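Local coordinates for uncharacterized protein (Bacteroides caccae, PDB 4L7A), which is of unknown function but is probably a zinc-dependent metallopeptidase, at residues W26-F39 / A66-D78. Residues are numbered along the deposited sequence; the frame is centred on the assembly and turned at random. Where two conformers were deposited one is given.
Sequences WLLENYVNPYNIDF and AKIVKHCWLEAYD
Y31 and Y35 reach from helix 17-35 to helix 59-81 in knobs-into-holes packing of two helices that run in the same general direction, their local axes 11.4 Å and 33° apart; strand 38-40, an outer strand of the mixed sheet, follows after a short turn. The Y31 knob sits among A66, V69, K70 and L74, and K70 returns the fit among W26, N30, Y31 and Y35. Two phenol hydrogen bonds span the interface. Y31 OH gives its proton to A66 O at 2.7 Å, in the carbonyl plane and on a lone pair. Y35, its CG anti to the carbonyl carbon (chi1 -50°), sends OH to the syn side of D78 OD2 at 2.5 Å, ring and carboxylate 22° from coplanar; D78 OD1 is hydrogen-bonded to T86 OG1. K70 crosses N30 at about a right angle, and its NZ pairs with E75 OE2. Other contacts are largely apolar. A66 CB meets F39 CZ at 3.5 Å, and I37 CD1 meets L74 CD2 tip to tip. K67 lays CG 3.8 Å from W26 CZ2, its extended chain carrying NZ on to H269 O. A leucine in place of Y35 would probably leave D78 OD2 without this donor and L74 CD2 without the ring face. That face receives L74 CD2 3.9 Å from the Y35 ring centroid, almost on the normal, with P34 CB over the opposite face.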
loop_
_atom_site.group_PDB
_atom_site.type_symbol
_atom_site.label_atom_id
_atom_site.label_comp_id
_atom_site.label_asym_id
_atom_site.label_seq_id
_atom_site.Cartn_x
_atom_site.Cartn_y
_atom_site.Cartn_z
ATOM N N TRP A 26 15.517 -12.811 11.422
ATOM C CA TRP A 26 14.137 -12.993 10.982
ATOM C C TRP A 26 13.875 -12.240 9.667
ATOM O O TRP A 26 13.158 -12.739 8.801
ATOM C CB TRP A 26 13.211 -12.554 12.094
ATOM C CG TRP A 26 11.815 -12.819 11.847
ATOM C CD1 TRP A 26 11.121 -13.901 12.271
ATOM C CD2 TRP A 26 10.897 -12.034 11.054
ATOM N NE1 TRP A 26 9.824 -13.821 11.841
ATOM C CE2 TRP A 26 9.644 -12.680 11.113
ATOM C CE3 TRP A 26 11.001 -10.823 10.359
ATOM C CZ2 TRP A 26 8.503 -12.185 10.487
ATOM C CZ3 TRP A 26 9.852 -10.304 9.738
ATOM C CH2 TRP A 26 8.623 -10.991 9.809
ATOM N N LEU A 27 14.445 -11.045 9.522
ATOM C CA LEU A 27 14.240 -10.246 8.307
ATOM C C LEU A 27 14.958 -10.919 7.120
ATOM O O LEU A 27 14.426 -10.964 5.983
ATOM C CB LEU A 27 14.725 -8.822 8.483
ATOM C CG LEU A 27 13.870 -8.042 9.478
ATOM C CD1 LEU A 27 14.585 -6.768 9.873
ATOM C CD2 LEU A 27 12.510 -7.706 8.886
ATOM N N LEU A 28 16.153 -11.431 7.355
ATOM C CA LEU A 28 16.841 -12.155 6.284
ATOM C C LEU A 28 15.930 -13.262 5.739
ATOM O O LEU A 28 15.746 -13.402 4.540
ATOM C CB LEU A 28 18.128 -12.741 6.813
ATOM C CG LEU A 28 18.974 -13.614 5.876
ATOM C CD1 LEU A 28 19.366 -12.846 4.626
ATOM C CD2 LEU A 28 20.260 -14.105 6.590
ATOM N N GLU A 29 15.320 -14.001 6.660
ATOM C CA GLU A 29 14.557 -15.175 6.312
ATOM C C GLU A 29 13.161 -14.846 5.773
ATOM O O GLU A 29 12.651 -15.566 4.953
ATOM C CB GLU A 29 14.535 -16.150 7.498
ATOM C CG GLU A 29 15.976 -16.621 7.890
ATOM C CD GLU A 29 16.081 -17.314 9.246
ATOM O OE1 GLU A 29 15.087 -17.467 9.977
ATOM O OE2 GLU A 29 17.194 -17.711 9.587
ATOM N N ASN A 30 12.552 -13.765 6.219
ATOM C CA ASN A 30 11.202 -13.487 5.802
ATOM C C ASN A 30 11.012 -12.390 4.723
ATOM O O ASN A 30 9.926 -12.263 4.207
ATOM C CB ASN A 30 10.335 -13.110 7.005
ATOM C CG ASN A 30 10.007 -14.295 7.878
ATOM O OD1 ASN A 30 8.997 -14.939 7.688
ATOM N ND2 ASN A 30 10.902 -14.624 8.794
ATOM N N TYR A 31 12.012 -11.565 4.479
ATOM C CA TYR A 31 11.923 -10.468 3.526
ATOM C C TYR A 31 12.989 -10.628 2.442
ATOM O O TYR A 31 12.667 -10.667 1.267
ATOM C CB TYR A 31 12.067 -9.106 4.219
ATOM C CG TYR A 31 10.743 -8.534 4.768
ATOM C CD1 TYR A 31 10.245 -8.937 5.969
ATOM C CD2 TYR A 31 10.023 -7.624 4.050
ATOM C CE1 TYR A 31 9.035 -8.429 6.473
ATOM C CE2 TYR A 31 8.817 -7.098 4.524
ATOM C CZ TYR A 31 8.338 -7.488 5.741
ATOM O OH TYR A 31 7.161 -6.989 6.228
ATOM N N VAL A 32 14.237 -10.792 2.849
ATOM C CA VAL A 32 15.360 -10.853 1.910
ATOM C C VAL A 32 15.302 -12.123 1.101
ATOM O O VAL A 32 15.216 -12.055 -0.126
ATOM C CB VAL A 32 16.735 -10.824 2.580
ATOM C CG1 VAL A 32 17.843 -10.891 1.477
ATOM C CG2 VAL A 32 16.934 -9.563 3.389
ATOM N N ASN A 33 15.256 -13.269 1.765
ATOM C CA ASN A 33 15.293 -14.500 0.991
ATOM C C ASN A 33 14.106 -14.752 0.078
ATOM O O ASN A 33 14.341 -15.113 -1.053
ATOM C CB ASN A 33 15.614 -15.716 1.837
ATOM C CG ASN A 33 17.030 -15.672 2.351
ATOM O OD1 ASN A 33 17.859 -14.901 1.881
ATOM N ND2 ASN A 33 17.302 -16.459 3.362
ATOM N N PRO A 34 12.850 -14.594 0.551
ATOM C CA PRO A 34 11.750 -14.882 -0.367
ATOM C C PRO A 34 11.492 -13.781 -1.402
ATOM O O PRO A 34 11.048 -14.084 -2.512
ATOM C CB PRO A 34 10.529 -14.993 0.555
ATOM C CG PRO A 34 11.034 -15.189 1.887
ATOM C CD PRO A 34 12.375 -14.496 1.937
ATOM N N TYR A 35 11.753 -12.513 -1.056
ATOM C CA TYR A 35 11.298 -11.385 -1.888
ATOM C C TYR A 35 12.363 -10.399 -2.342
ATOM O O TYR A 35 12.067 -9.455 -3.074
ATOM C CB TYR A 35 10.259 -10.590 -1.087
ATOM C CG TYR A 35 9.171 -11.419 -0.488
ATOM C CD1 TYR A 35 8.231 -12.043 -1.303
ATOM C CD2 TYR A 35 9.044 -11.556 0.862
ATOM C CE1 TYR A 35 7.246 -12.775 -0.794
ATOM C CE2 TYR A 35 8.009 -12.287 1.410
ATOM C CZ TYR A 35 7.145 -12.911 0.571
ATOM O OH TYR A 35 6.118 -13.624 1.074
ATOM N N ASN A 36 13.590 -10.583 -1.876
ATOM C CA ASN A 36 14.687 -9.634 -2.149
ATOM C C ASN A 36 14.334 -8.208 -1.706
ATOM O O ASN A 36 14.599 -7.249 -2.388
ATOM C CB ASN A 36 15.107 -9.665 -3.630
ATOM C CG ASN A 36 15.484 -11.055 -4.093
ATOM O OD1 ASN A 36 15.175 -11.455 -5.202
ATOM N ND2 ASN A 36 16.131 -11.803 -3.235
ATOM N N ILE A 37 13.726 -8.083 -0.546
ATOM C CA ILE A 37 13.398 -6.782 0.024
ATOM C C ILE A 37 14.313 -6.520 1.191
ATOM O O ILE A 37 14.449 -7.323 2.086
ATOM C CB ILE A 37 11.934 -6.689 0.508
ATOM C CG1 ILE A 37 10.970 -6.858 -0.659
ATOM C CG2 ILE A 37 11.702 -5.375 1.182
ATOM C CD1 ILE A 37 9.517 -7.105 -0.242
ATOM N N ASP A 38 14.907 -5.352 1.212
ATOM C CA ASP A 38 15.743 -4.975 2.333
ATOM C C ASP A 38 14.865 -4.165 3.260
ATOM O O ASP A 38 14.513 -3.010 2.967
ATOM C CB ASP A 38 16.952 -4.223 1.761
ATOM C CG ASP A 38 17.988 -3.837 2.797
ATOM O OD1 ASP A 38 17.967 -4.316 3.958
ATOM O OD2 ASP A 38 18.834 -2.999 2.427
ATOM N N PHE A 39 14.511 -4.727 4.401
ATOM C CA PHE A 39 13.693 -4.023 5.405
ATOM C C PHE A 39 14.564 -3.437 6.511
ATOM O O PHE A 39 15.148 -4.166 7.281
ATOM C CB PHE A 39 12.709 -5.028 5.976
ATOM C CG PHE A 39 11.613 -4.457 6.865
ATOM C CD1 PHE A 39 11.875 -4.026 8.151
ATOM C CD2 PHE A 39 10.267 -4.500 6.454
ATOM C CE1 PHE A 39 10.860 -3.600 8.961
ATOM C CE2 PHE A 39 9.233 -4.060 7.279
ATOM C CZ PHE A 39 9.550 -3.588 8.532
ATOM N N ALA A 66 6.723 -5.223 10.819
ATOM C CA ALA A 66 7.286 -6.134 9.843
ATOM C C ALA A 66 6.407 -7.348 9.676
ATOM O O ALA A 66 6.264 -7.852 8.570
ATOM C CB ALA A 66 8.650 -6.560 10.241
ATOM N N LYS A 67 5.795 -7.815 10.732
ATOM C CA LYS A 67 4.930 -9.004 10.633
ATOM C C LYS A 67 3.545 -8.671 10.045
ATOM O O LYS A 67 2.949 -9.496 9.323
ATOM C CB LYS A 67 4.730 -9.672 11.995
ATOM C CG LYS A 67 5.986 -10.265 12.592
ATOM C CD LYS A 67 5.666 -11.218 13.719
ATOM C CE LYS A 67 6.943 -11.979 14.198
ATOM N NZ LYS A 67 6.568 -12.853 15.316
ATOM N N ILE A 68 3.019 -7.496 10.377
ATOM C CA ILE A 68 1.727 -7.067 9.847
ATOM C C ILE A 68 1.818 -6.837 8.327
ATOM O O ILE A 68 0.926 -7.257 7.546
ATOM C CB ILE A 68 1.236 -5.854 10.604
ATOM C CG1 ILE A 68 0.906 -6.313 12.041
ATOM C CG2 ILE A 68 0.013 -5.263 9.960
ATOM C CD1 ILE A 68 0.494 -5.184 12.988
ATOM N N VAL A 69 2.872 -6.149 7.919
ATOM C CA VAL A 69 3.113 -5.843 6.491
ATOM C C VAL A 69 3.250 -7.124 5.649
ATOM O O VAL A 69 2.711 -7.225 4.537
ATOM C CB VAL A 69 4.338 -4.959 6.357
ATOM C CG1 VAL A 69 4.772 -4.789 4.931
ATOM C CG2 VAL A 69 4.024 -3.565 6.918
ATOM N N LYS A 70 3.926 -8.127 6.199
ATOM C CA LYS A 70 4.118 -9.369 5.490
ATOM C C LYS A 70 2.830 -10.130 5.424
ATOM O O LYS A 70 2.449 -10.631 4.361
ATOM C CB LYS A 70 5.179 -10.214 6.172
ATOM C CG LYS A 70 5.404 -11.598 5.539
ATOM C CD LYS A 70 6.609 -12.300 6.180
ATOM C CE LYS A 70 6.411 -13.823 6.273
ATOM N NZ LYS A 70 6.358 -14.434 4.898
ATOM N N HIS A 71 2.113 -10.164 6.528
ATOM C CA HIS A 71 0.814 -10.893 6.586
ATOM C C HIS A 71 -0.286 -10.321 5.688
ATOM O O HIS A 71 -1.043 -11.075 5.061
ATOM C CB HIS A 71 0.271 -10.924 8.010
ATOM C CG HIS A 71 -0.897 -11.826 8.176
ATOM N ND1 HIS A 71 -0.778 -13.204 8.114
ATOM C CD2 HIS A 71 -2.211 -11.564 8.360
ATOM C CE1 HIS A 71 -1.962 -13.751 8.298
ATOM N NE2 HIS A 71 -2.850 -12.780 8.444
ATOM N N CYS A 72 -0.334 -8.992 5.606
ATOM C CA CYS A 72 -1.450 -8.287 4.948
ATOM C C CYS A 72 -1.222 -7.861 3.494
ATOM O O CYS A 72 -2.190 -7.555 2.763
ATOM C CB CYS A 72 -1.816 -7.079 5.764
ATOM S SG CYS A 72 -2.412 -7.515 7.398
ATOM N N TRP A 73 0.023 -7.853 3.069
ATOM C CA TRP A 73 0.382 -7.549 1.679
ATOM C C TRP A 73 1.159 -8.723 1.068
ATOM O O TRP A 73 0.626 -9.430 0.190
ATOM C CB TRP A 73 1.055 -6.176 1.526
ATOM C CG TRP A 73 2.025 -6.126 0.416
ATOM C CD1 TRP A 73 1.824 -6.477 -0.889
ATOM C CD2 TRP A 73 3.380 -5.774 0.535
ATOM N NE1 TRP A 73 3.020 -6.402 -1.580
ATOM C CE2 TRP A 73 3.976 -5.933 -0.712
ATOM C CE3 TRP A 73 4.152 -5.277 1.585
ATOM C CZ2 TRP A 73 5.325 -5.601 -0.942
ATOM C CZ3 TRP A 73 5.524 -5.015 1.354
ATOM C CH2 TRP A 73 6.066 -5.190 0.106
ATOM N N LEU A 74 2.366 -9.000 1.575
ATOM C CA LEU A 74 3.250 -9.943 0.904
ATOM C C LEU A 74 2.640 -11.337 0.823
ATOM O O LEU A 74 2.568 -11.887 -0.241
ATOM C CB LEU A 74 4.592 -10.019 1.588
ATOM C CG LEU A 74 5.528 -8.843 1.386
ATOM C CD1 LEU A 74 6.651 -8.904 2.400
ATOM C CD2 LEU A 74 6.116 -8.835 0.010
ATOM N N GLU A 75 2.086 -11.828 1.923
ATOM C CA GLU A 75 1.414 -13.106 1.923
ATOM C C GLU A 75 0.088 -13.135 1.179
ATOM O O GLU A 75 -0.329 -14.212 0.732
ATOM C CB GLU A 75 1.239 -13.660 3.333
ATOM C CG GLU A 75 2.543 -14.219 3.912
ATOM C CD GLU A 75 2.320 -14.786 5.315
ATOM O OE1 GLU A 75 1.283 -15.427 5.584
ATOM O OE2 GLU A 75 3.145 -14.546 6.169
ATOM N N ALA A 76 -0.550 -11.975 1.015
ATOM C CA ALA A 76 -1.815 -11.918 0.298
ATOM C C ALA A 76 -1.590 -12.069 -1.193
ATOM O O ALA A 76 -2.263 -12.815 -1.917
ATOM C CB ALA A 76 -2.547 -10.598 0.624
ATOM N N TYR A 77 -0.636 -11.315 -1.654
ATOM C CA TYR A 77 -0.178 -11.399 -3.019
ATOM C C TYR A 77 0.325 -12.815 -3.318
ATOM O O TYR A 77 -0.013 -13.355 -4.371
ATOM C CB TYR A 77 0.905 -10.362 -3.280
ATOM C CG TYR A 77 0.432 -8.924 -3.522
ATOM C CD1 TYR A 77 -0.762 -8.433 -3.002
ATOM C CD2 TYR A 77 1.235 -8.030 -4.272
ATOM C CE1 TYR A 77 -1.180 -7.080 -3.245
ATOM C CE2 TYR A 77 0.870 -6.725 -4.484
ATOM C CZ TYR A 77 -0.347 -6.248 -3.982
ATOM O OH TYR A 77 -0.682 -4.973 -4.254
ATOM N N ASP A 78 1.071 -13.423 -2.392
ATOM C CA ASP A 78 1.544 -14.782 -2.604
ATOM C C ASP A 78 0.362 -15.724 -2.726
ATOM O O ASP A 78 0.318 -16.510 -3.641
ATOM C CB ASP A 78 2.398 -15.318 -1.445
ATOM C CG ASP A 78 3.784 -14.720 -1.383
ATOM O OD1 ASP A 78 4.261 -14.136 -2.381
ATOM O OD2 ASP A 78 4.418 -14.880 -0.304
#